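Local coordinates for EreC (Klebsiella pneumoniae, PDB 6XCQ), which probably hydrolyses the macrolactone ester of erythromycin and related macrolides, which would account for the esterase-mediated resistance of bacteria that carry it, at residues Y85-H90 against R148-V153; K217-V222 against Y257-L262; E74-R79 against G431-V436. The protein carries 1 engineered substitution. All blocks are in the same frame, centred on the assembly; numbering follows the deposited sequence. Where two conformers were deposited one is given.

Interaction 1: residues Y85-H90 against R148-V153; sequences YLVERH and RKLQLV
Val-87 meets Leu-150 and Arg-148 where the last turn of helix 73-90 packs beside the lead-in to strand 151-154, the outermost strand at one end of the mixed sheet in this alpha/beta fold. The apolar share falls to Val-87, whose two methyls split the work. Its CG2 lies 3.8 Å from Leu-150 CD2, while CG1, anti to the backbone N (chi1 165°), goes to the Arg-148 stem, 3.9 Å from its CD. A short branched residue suits this site, because it serves both neighbours without leaving the helix surface. Leu-150 continues onto Ile-95 and Leu-143.

The second kind of contact is a flat one. Glu-88 CG lies over one face of the Arg-148 guanidinium, 3.6 Å from NH1, and the carboxylate and guanidinium planes are nearly parallel, 7° apart. Charge attraction probably helps, but Glu-88 OE2 stays 4.3 Å from Arg-148 NE and out of its plane. That oxygen is held instead by Tyr-142 and Arg-84.

Water supplies the polar bridge: at the guanidinium edge it accepts from Arg-148 NH1 at 2.7 Å and donates to Glu-88 O at 2.9 Å.

Interaction 2: residues K217-V222 against Y257-L262; sequences KAISGV and YTLETL
An antiparallel pair of helices, part of a cluster of helices that includes 182-191, 200-208, 212-231, 244-267 and 279-295, provides this contact. The local axes of 217-222 and 257-262 approach to 10.3 Å, with 151° between their N-to-C directions. Across that gap the contact is made by side chains, chiefly one leucine, and no hydrogen bond joins the two segments.

Leu-259 does nearly all the reaching. Its CG is anti to the carbonyl carbon and its CD1 anti to CA (chi2 -165°), which carries CD1 outward toward the facing helix. There the one methyl settles among three residues spaced along a single face of 217-222: Ala-218, Ile-219 and Val-222, which follow the helical repeat of one and three or four positions. CD1 of Leu-259 is 4.1 Å from Ala-218 CB, and it comes equally close to Ile-219 CG1. It also lies 4.0 Å from Ala-218 O, so it rests on the helix backbone as well as on side chains. Alanine suits the spot because its single methyl lets the leucine come this near.

Ile-219 and Leu-259 run alongside each other in opposite directions, and Leu-259 CB is 4.2 Å from Ile-219 CG1. Trp-207 touches both of these residues, while Leu-188 packs against Ala-218 and Val-222, so the neighbouring helices of the cluster continue the apolar layer.

Val-222, one turn on from Ala-218, completes the set. Being branched at CB, it holds a methyl close to its own helix, and the two side chains cross obliquely, with Val-222 CG2 4.1 Å from Leu-259 CD1.

Interaction 3: residues E74-R79 against G431-V436; sequences EFSLAR and GKDGLV
Asp-433 OD2, opposite Ser-76 OG, is gripped by a bridging water and by Ser-134 OG of helix 126-146. The two residues do not bond directly, as Ser-76 OG and Asp-433 OD2 are 4.0 Å apart. Instead the hydroxyl donates to the water, Ser-76 OG to water O being 2.7 Å, and the water donates onward to Asp-433 OD2 at the same distance. A small hydroxyl residue suits this helix face, since it leaves room for the water. The several donors probably favour a charged aspartate, although the residue is buried.

The one direct hydrogen bond between the two segments lies at the first turn of helix 73-90. Gly-431 N donates to Glu-74 OE1 at 2.9 Å, with an N-H...O angle of 151°, meeting the oxygen on its syn side and somewhat out of the carboxylate plane. Glu-74 bends at chi2 (86°) to bring the carboxylate back to the loop, where OE2 takes Ser-429 OG. Backbone bonds of Gly-431 with Ala-73 and of Asp-433 with Phe-71 tie the same loop to the start of the helix and to the chain just before it.

Asp-433 also shapes its own chain. Its OD1 receives Leu-435 N at 3.0 Å, almost straight at 174°, and Val-436 N reaches Asp-433 O at 3.1 Å: an Asx turn combined with a type I beta turn, both starting at Asp-433.

Interactions 1 and 3 use the two ends of helix 73-90, their centres about 20 Å apart: the C-terminal turn rests beside the edge strand of the sheet, whereas the N-terminal turn receives the loop that follows strand 423-427. Both are partly buried and enlist a water, but interaction 1 mixes methyl contacts with a glutamate methylene laid over a guanidinium face, while interaction 3 depends on hydrogen bonds. Interaction 2 lies in the helical cluster, about 35 Å from each of the other two by centres and across the centre of the chain. It is buried, and its side-chain contacts are all apolar. Interaction 3 also joins segments 352 residues apart, spanning both other contacts.

Interaction 1: residues Y85-H90 against R148-V153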
loop_
_atom_site.group_PDB
_atom_site.type_symbol
_atom_site.label_atom_id
_atom_site.label_comp_id
_atom_site.label_asym_id
_atom_site.label_seq_id
_atom_site.Cartn_x
_atom_site.Cartn_y
_atom_site.Cartn_z
ATOM N N TYR A 85 0.642 -1.008 -19.398
ATOM C CA TYR A 85 0.909 -2.345 -19.920
ATOM C C TYR A 85 -0.060 -3.380 -19.351
ATOM O O TYR A 85 -0.595 -4.219 -20.085
ATOM C CB TYR A 85 2.353 -2.732 -19.610
ATOM C CG TYR A 85 2.644 -4.197 -19.793
ATOM C CD1 TYR A 85 2.747 -4.751 -21.063
ATOM C CD2 TYR A 85 2.837 -5.022 -18.698
ATOM C CE1 TYR A 85 3.035 -6.092 -21.233
ATOM C CE2 TYR A 85 3.117 -6.358 -18.853
ATOM C CZ TYR A 85 3.218 -6.890 -20.123
ATOM O OH TYR A 85 3.504 -8.227 -20.264
ATOM N N LEU A 86 -0.281 -3.354 -18.037
ATOM C CA LEU A 86 -1.136 -4.364 -17.420
ATOM C C LEU A 86 -2.592 -4.163 -17.817
ATOM O O LEU A 86 -3.322 -5.136 -18.056
ATOM C CB LEU A 86 -0.983 -4.325 -15.901
ATOM C CG LEU A 86 0.380 -4.772 -15.375
ATOM C CD1 LEU A 86 0.547 -4.428 -13.885
ATOM C CD2 LEU A 86 0.549 -6.249 -15.642
ATOM N N VAL A 87 -3.027 -2.909 -17.911
ATOM C CA VAL A 87 -4.408 -2.633 -18.286
ATOM C C VAL A 87 -4.629 -2.942 -19.759
ATOM O O VAL A 87 -5.533 -3.706 -20.122
ATOM C CB VAL A 87 -4.778 -1.178 -17.953
ATOM C CG1 VAL A 87 -6.079 -0.789 -18.666
ATOM C CG2 VAL A 87 -4.923 -1.014 -16.460
ATOM N N GLU A 88 -3.792 -2.383 -20.628
ATOM C CA GLU A 88 -4.080 -2.457 -22.054
ATOM C C GLU A 88 -3.680 -3.777 -22.684
ATOM O O GLU A 88 -4.230 -4.134 -23.733
ATOM C CB GLU A 88 -3.404 -1.313 -22.792
ATOM C CG GLU A 88 -3.901 0.021 -22.347
ATOM C CD GLU A 88 -3.173 1.128 -23.047
ATOM O OE1 GLU A 88 -2.537 0.829 -24.074
ATOM O OE2 GLU A 88 -3.215 2.275 -22.564
ATOM N N ARG A 89 -2.762 -4.525 -22.078
ATOM C CA ARG A 89 -2.320 -5.761 -22.700
ATOM C C ARG A 89 -2.695 -7.008 -21.927
ATOM O O ARG A 89 -2.685 -8.094 -22.512
ATOM C CB ARG A 89 -0.801 -5.741 -22.922
ATOM C CG ARG A 89 -0.387 -4.729 -23.968
ATOM C CD ARG A 89 -0.911 -5.115 -25.359
ATOM N NE ARG A 89 -0.350 -4.260 -26.404
ATOM C CZ ARG A 89 0.840 -4.448 -26.967
ATOM N NH1 ARG A 89 1.598 -5.478 -26.604
ATOM N NH2 ARG A 89 1.268 -3.610 -27.903
ATOM N N HIS A 90 -3.046 -6.884 -20.646
ATOM C CA HIS A 90 -3.453 -8.034 -19.855
ATOM C C HIS A 90 -4.773 -7.806 -19.126
ATOM O O HIS A 90 -5.148 -8.627 -18.276
ATOM C CB HIS A 90 -2.341 -8.415 -18.869
ATOM C CG HIS A 90 -1.107 -8.940 -19.537
ATOM N ND1 HIS A 90 -0.989 -10.247 -19.952
ATOM C CD2 HIS A 90 0.060 -8.334 -19.869
ATOM C CE1 HIS A 90 0.194 -10.426 -20.515
ATOM N NE2 HIS A 90 0.853 -9.281 -20.472
ATOM N N ARG A 148 -11.288 4.102 -20.672
ATOM C CA ARG A 148 -11.245 2.884 -19.879
ATOM C C ARG A 148 -11.757 3.142 -18.459
ATOM O O ARG A 148 -11.979 4.282 -18.036
ATOM C CB ARG A 148 -9.826 2.314 -19.852
ATOM C CG ARG A 148 -9.277 1.979 -21.237
ATOM C CD ARG A 148 -7.779 1.683 -21.212
ATOM N NE ARG A 148 -7.308 1.075 -22.456
ATOM C CZ ARG A 148 -7.484 -0.206 -22.772
ATOM N NH1 ARG A 148 -7.013 -0.683 -23.916
ATOM N NH2 ARG A 148 -8.129 -1.012 -21.940
ATOM N N LYS A 149 -11.960 2.052 -17.724
ATOM C CA LYS A 149 -12.503 2.115 -16.376
ATOM C C LYS A 149 -11.737 1.158 -15.475
ATOM O O LYS A 149 -11.447 0.022 -15.865
ATOM C CB LYS A 149 -14.002 1.769 -16.356
ATOM C CG LYS A 149 -14.888 2.711 -17.183
ATOM C CD LYS A 149 -15.146 4.033 -16.453
ATOM C CE LYS A 149 -16.400 4.741 -16.969
ATOM N NZ LYS A 149 -16.317 5.067 -18.429
ATOM N N LEU A 150 -11.423 1.626 -14.269
ATOM C CA LEU A 150 -10.695 0.869 -13.263
ATOM C C LEU A 150 -11.354 1.046 -11.906
ATOM O O LEU A 150 -11.817 2.137 -11.568
ATOM C CB LEU A 150 -9.241 1.327 -13.152
ATOM C CG LEU A 150 -8.309 1.146 -14.343
ATOM C CD1 LEU A 150 -6.910 1.618 -13.956
ATOM C CD2 LEU A 150 -8.296 -0.309 -14.784
ATOM N N GLN A 151 -11.362 -0.021 -11.123
ATOM C CA GLN A 151 -11.817 0.031 -9.743
ATOM C C GLN A 151 -10.647 0.415 -8.837
ATOM O O GLN A 151 -9.589 -0.215 -8.882
ATOM C CB GLN A 151 -12.389 -1.331 -9.339
ATOM C CG GLN A 151 -13.063 -1.398 -7.969
ATOM C CD GLN A 151 -13.605 -2.795 -7.664
ATOM O OE1 GLN A 151 -13.718 -3.635 -8.560
ATOM N NE2 GLN A 151 -13.932 -3.048 -6.398
ATOM N N LEU A 152 -10.835 1.448 -8.025
ATOM C CA LEU A 152 -9.888 1.780 -6.967
ATOM C C LEU A 152 -10.285 1.079 -5.679
ATOM O O LEU A 152 -11.464 1.060 -5.306
ATOM C CB LEU A 152 -9.857 3.280 -6.716
ATOM C CG LEU A 152 -8.804 4.145 -7.367
ATOM C CD1 LEU A 152 -8.823 5.466 -6.655
ATOM C CD2 LEU A 152 -7.440 3.500 -7.248
ATOM N N VAL A 153 -9.282 0.540 -4.981
ATOM C CA VAL A 153 -9.462 -0.233 -3.754
ATOM C C VAL A 153 -8.441 0.247 -2.728
ATOM O O VAL A 153 -7.250 0.332 -3.037
ATOM C CB VAL A 153 -9.276 -1.743 -4.013
ATOM C CG1 VAL A 153 -9.407 -2.539 -2.714
ATOM C CG2 VAL A 153 -10.268 -2.242 -5.074
HETATM O O HOH W 1 -6.933 -3.347 -24.500
#

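Interaction 2: residues K217-V222 against Y257-L262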
loop_
_atom_site.group_PDB
_atom_site.type_symbol
_atom_site.label_atom_id
_atom_site.label_comp_id
_atom_site.label_asym_id
_atom_site.label_seq_id
_atom_site.Cartn_x
_atom_site.Cartn_y
_atom_site.Cartn_z
ATOM N N LYS A 217 -10.122 -0.999 27.266
ATOM C CA LYS A 217 -11.569 -0.943 27.130
ATOM C C LYS A 217 -11.982 -0.785 25.672
ATOM O O LYS A 217 -12.980 -1.371 25.238
ATOM C CB LYS A 217 -12.135 0.195 27.974
ATOM C CG LYS A 217 -13.641 0.360 27.833
ATOM C CD LYS A 217 -14.148 1.529 28.657
ATOM C CE LYS A 217 -14.073 1.207 30.143
ATOM N NZ LYS A 217 -14.997 0.093 30.503
ATOM N N ALA A 218 -11.235 0.008 24.892
ATOM C CA ALA A 218 -11.605 0.170 23.488
ATOM C C ALA A 218 -11.284 -1.089 22.692
ATOM O O ALA A 218 -12.085 -1.528 21.858
ATOM C CB ALA A 218 -10.895 1.384 22.886
ATOM N N ILE A 219 -10.118 -1.681 22.935
ATOM C CA ILE A 219 -9.751 -2.921 22.255
ATOM C C ILE A 219 -10.763 -4.017 22.578
ATOM O O ILE A 219 -11.243 -4.731 21.689
ATOM C CB ILE A 219 -8.320 -3.332 22.646
ATOM C CG1 ILE A 219 -7.297 -2.383 22.014
ATOM C CG2 ILE A 219 -8.023 -4.777 22.262
ATOM C CD1 ILE A 219 -5.907 -2.522 22.636
ATOM N N SER A 220 -11.097 -4.167 23.858
ATOM C CA SER A 220 -12.091 -5.165 24.236
ATOM C C SER A 220 -13.451 -4.845 23.623
ATOM O O SER A 220 -14.191 -5.756 23.227
ATOM C CB SER A 220 -12.189 -5.252 25.758
ATOM O OG SER A 220 -10.936 -5.613 26.321
ATOM N N GLY A 221 -13.793 -3.557 23.535
ATOM C CA GLY A 221 -15.064 -3.175 22.943
ATOM C C GLY A 221 -15.167 -3.587 21.488
ATOM O O GLY A 221 -16.218 -4.044 21.034
ATOM N N VAL A 222 -14.062 -3.459 20.744
ATOM C CA VAL A 222 -14.071 -3.850 19.340
ATOM C C VAL A 222 -14.184 -5.364 19.212
ATOM O O VAL A 222 -14.926 -5.871 18.363
ATOM C CB VAL A 222 -12.829 -3.286 18.620
ATOM C CG1 VAL A 222 -12.638 -3.941 17.284
ATOM C CG2 VAL A 222 -12.994 -1.779 18.414
ATOM N N TYR A 257 -7.664 -3.737 13.630
ATOM C CA TYR A 257 -6.251 -3.703 13.257
ATOM C C TYR A 257 -5.670 -2.304 13.399
ATOM O O TYR A 257 -4.452 -2.156 13.591
ATOM C CB TYR A 257 -6.075 -4.239 11.837
ATOM C CG TYR A 257 -5.979 -5.760 11.763
ATOM C CD1 TYR A 257 -7.115 -6.568 11.860
ATOM C CD2 TYR A 257 -4.748 -6.381 11.604
ATOM C CE1 TYR A 257 -7.020 -7.971 11.794
ATOM C CE2 TYR A 257 -4.638 -7.757 11.530
ATOM C CZ TYR A 257 -5.767 -8.551 11.629
ATOM O OH TYR A 257 -5.615 -9.907 11.568
ATOM N N THR A 258 -6.506 -1.265 13.323
ATOM C CA THR A 258 -5.989 0.084 13.557
ATOM C C THR A 258 -5.527 0.256 14.999
ATOM O O THR A 258 -4.429 0.764 15.256
ATOM C CB THR A 258 -7.042 1.130 13.202
ATOM O OG1 THR A 258 -7.265 1.090 11.795
ATOM C CG2 THR A 258 -6.545 2.509 13.559
ATOM N N LEU A 259 -6.345 -0.182 15.960
ATOM C CA LEU A 259 -5.956 -0.081 17.366
ATOM C C LEU A 259 -4.701 -0.905 17.666
ATOM O O LEU A 259 -3.804 -0.450 18.392
ATOM C CB LEU A 259 -7.125 -0.518 18.264
ATOM C CG LEU A 259 -8.436 0.285 18.162
ATOM C CD1 LEU A 259 -9.388 0.004 19.347
ATOM C CD2 LEU A 259 -8.164 1.792 18.037
ATOM N N GLU A 260 -4.612 -2.122 17.126
ATOM C CA GLU A 260 -3.427 -2.935 17.399
ATOM C C GLU A 260 -2.187 -2.310 16.762
ATOM O O GLU A 260 -1.104 -2.305 17.361
ATOM C CB GLU A 260 -3.649 -4.366 16.907
ATOM C CG GLU A 260 -2.408 -5.270 16.963
ATOM C CD GLU A 260 -1.842 -5.467 18.368
ATOM O OE1 GLU A 260 -2.458 -5.026 19.365
ATOM O OE2 GLU A 260 -0.757 -6.081 18.469
ATOM N N THR A 261 -2.341 -1.724 15.576
ATOM C CA THR A 261 -1.209 -1.074 14.919
ATOM C C THR A 261 -0.785 0.186 15.673
ATOM O O THR A 261 0.414 0.474 15.776
ATOM C CB THR A 261 -1.565 -0.780 13.462
ATOM O OG1 THR A 261 -1.699 -2.020 12.773
ATOM C CG2 THR A 261 -0.450 0.038 12.762
ATOM N N LEU A 262 -1.747 0.919 16.252
ATOM C CA LEU A 262 -1.407 2.053 17.114
ATOM C C LEU A 262 -0.606 1.602 18.333
ATOM O O LEU A 262 0.406 2.216 18.692
ATOM C CB LEU A 262 -2.676 2.774 17.549
ATOM C CG LEU A 262 -3.387 3.600 16.485
ATOM C CD1 LEU A 262 -4.801 3.961 16.958
ATOM C CD2 LEU A 262 -2.572 4.853 16.151
#

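Interaction 3: residues E74-R79 against G431-V436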
loop_
_atom_site.group_PDB
_atom_site.type_symbol
_atom_site.label_atom_id
_atom_site.label_comp_id
_atom_site.label_asym_id
_atom_site.label_seq_id
_atom_site.Cartn_x
_atom_site.Cartn_y
_atom_site.Cartn_z
ATOM N N GLU A 74 10.446 9.409 -10.437
ATOM C CA GLU A 74 10.664 8.355 -11.426
ATOM C C GLU A 74 9.838 7.113 -11.127
ATOM O O GLU A 74 9.424 6.407 -12.052
ATOM C CB GLU A 74 12.151 7.980 -11.488
ATOM C CG GLU A 74 13.049 9.044 -12.120
ATOM C CD GLU A 74 13.512 10.090 -11.125
ATOM O OE1 GLU A 74 13.035 10.089 -9.966
ATOM O OE2 GLU A 74 14.365 10.918 -11.496
ATOM N N PHE A 75 9.585 6.819 -9.847
ATOM C CA PHE A 75 8.797 5.635 -9.553
ATOM C C PHE A 75 7.332 5.847 -9.917
ATOM O O PHE A 75 6.682 4.909 -10.379
ATOM C CB PHE A 75 8.974 5.223 -8.086
ATOM C CG PHE A 75 10.349 4.658 -7.780
ATOM C CD1 PHE A 75 11.076 4.003 -8.758
ATOM C CD2 PHE A 75 10.910 4.795 -6.523
ATOM C CE1 PHE A 75 12.333 3.478 -8.481
ATOM C CE2 PHE A 75 12.169 4.284 -6.241
ATOM C CZ PHE A 75 12.874 3.618 -7.218
ATOM N N SER A 76 6.805 7.073 -9.780
ATOM C CA SER A 76 5.443 7.314 -10.257
ATOM C C SER A 76 5.363 7.178 -11.771
ATOM O O SER A 76 4.410 6.585 -12.292
ATOM C CB SER A 76 4.937 8.687 -9.810
ATOM O OG SER A 76 4.788 8.725 -8.407
ATOM N N LEU A 77 6.362 7.696 -12.485
ATOM C CA LEU A 77 6.383 7.552 -13.937
ATOM C C LEU A 77 6.382 6.084 -14.351
ATOM O O LEU A 77 5.600 5.676 -15.220
ATOM C CB LEU A 77 7.604 8.271 -14.518
ATOM C CG LEU A 77 7.428 9.778 -14.676
ATOM C CD1 LEU A 77 8.756 10.443 -15.059
ATOM C CD2 LEU A 77 6.335 10.091 -15.709
ATOM N N ALA A 78 7.272 5.281 -13.754
ATOM C CA ALA A 78 7.344 3.867 -14.117
ATOM C C ALA A 78 6.059 3.139 -13.753
ATOM O O ALA A 78 5.637 2.230 -14.471
ATOM C CB ALA A 78 8.539 3.187 -13.440
ATOM N N ARG A 79 5.433 3.511 -12.633
ATOM C CA ARG A 79 4.166 2.879 -12.267
ATOM C C ARG A 79 3.095 3.163 -13.308
ATOM O O ARG A 79 2.352 2.260 -13.703
ATOM C CB ARG A 79 3.700 3.358 -10.895
ATOM C CG ARG A 79 4.427 2.703 -9.757
ATOM C CD ARG A 79 3.973 3.256 -8.433
ATOM N NE ARG A 79 4.282 2.312 -7.371
ATOM C CZ ARG A 79 4.018 2.514 -6.088
ATOM N NH1 ARG A 79 3.440 3.644 -5.699
ATOM N NH2 ARG A 79 4.336 1.581 -5.198
ATOM N N GLY A 431 14.582 11.150 -7.808
ATOM C CA GLY A 431 14.403 12.486 -7.286
ATOM C C GLY A 431 13.069 12.662 -6.573
ATOM O O GLY A 431 12.084 11.999 -6.888
ATOM N N LYS A 432 13.046 13.566 -5.593
ATOM C CA LYS A 432 11.816 13.798 -4.845
ATOM C C LYS A 432 10.725 14.320 -5.769
ATOM O O LYS A 432 10.933 15.262 -6.537
ATOM C CB LYS A 432 12.026 14.786 -3.685
ATOM C CG LYS A 432 10.703 15.096 -2.963
ATOM C CD LYS A 432 10.862 15.741 -1.591
ATOM C CE LYS A 432 11.519 17.100 -1.677
ATOM N NZ LYS A 432 10.883 17.956 -2.705
ATOM N N ASP A 433 9.562 13.681 -5.700
ATOM C CA ASP A 433 8.385 14.140 -6.417
ATOM C C ASP A 433 8.078 15.594 -6.068
ATOM O O ASP A 433 7.973 15.951 -4.893
ATOM C CB ASP A 433 7.212 13.234 -6.034
ATOM C CG ASP A 433 5.971 13.474 -6.865
ATOM O OD1 ASP A 433 5.718 14.617 -7.298
ATOM O OD2 ASP A 433 5.217 12.496 -7.045
ATOM N N GLY A 434 7.885 16.416 -7.104
ATOM C CA GLY A 434 7.694 17.851 -6.942
ATOM C C GLY A 434 6.400 18.276 -6.259
ATOM O O GLY A 434 6.306 19.421 -5.804
ATOM N N LEU A 435 5.402 17.404 -6.168
ATOM C CA LEU A 435 4.210 17.811 -5.427
ATOM C C LEU A 435 4.285 17.473 -3.942
ATOM O O LEU A 435 3.368 17.832 -3.204
ATOM C CB LEU A 435 2.925 17.209 -6.023
ATOM C CG LEU A 435 2.486 15.750 -6.150
ATOM C CD1 LEU A 435 2.237 15.118 -4.797
ATOM C CD2 LEU A 435 1.190 15.673 -6.974
ATOM N N VAL A 436 5.328 16.779 -3.491
ATOM C CA VAL A 436 5.419 16.364 -2.099
ATOM C C VAL A 436 5.827 17.553 -1.240
ATOM O O VAL A 436 6.852 18.198 -1.493
ATOM C CB VAL A 436 6.401 15.200 -1.949
ATOM C CG1 VAL A 436 6.617 14.886 -0.469
ATOM C CG2 VAL A 436 5.846 13.990 -2.680
HETATM O O HOH W 2 5.995 10.016 -6.323
#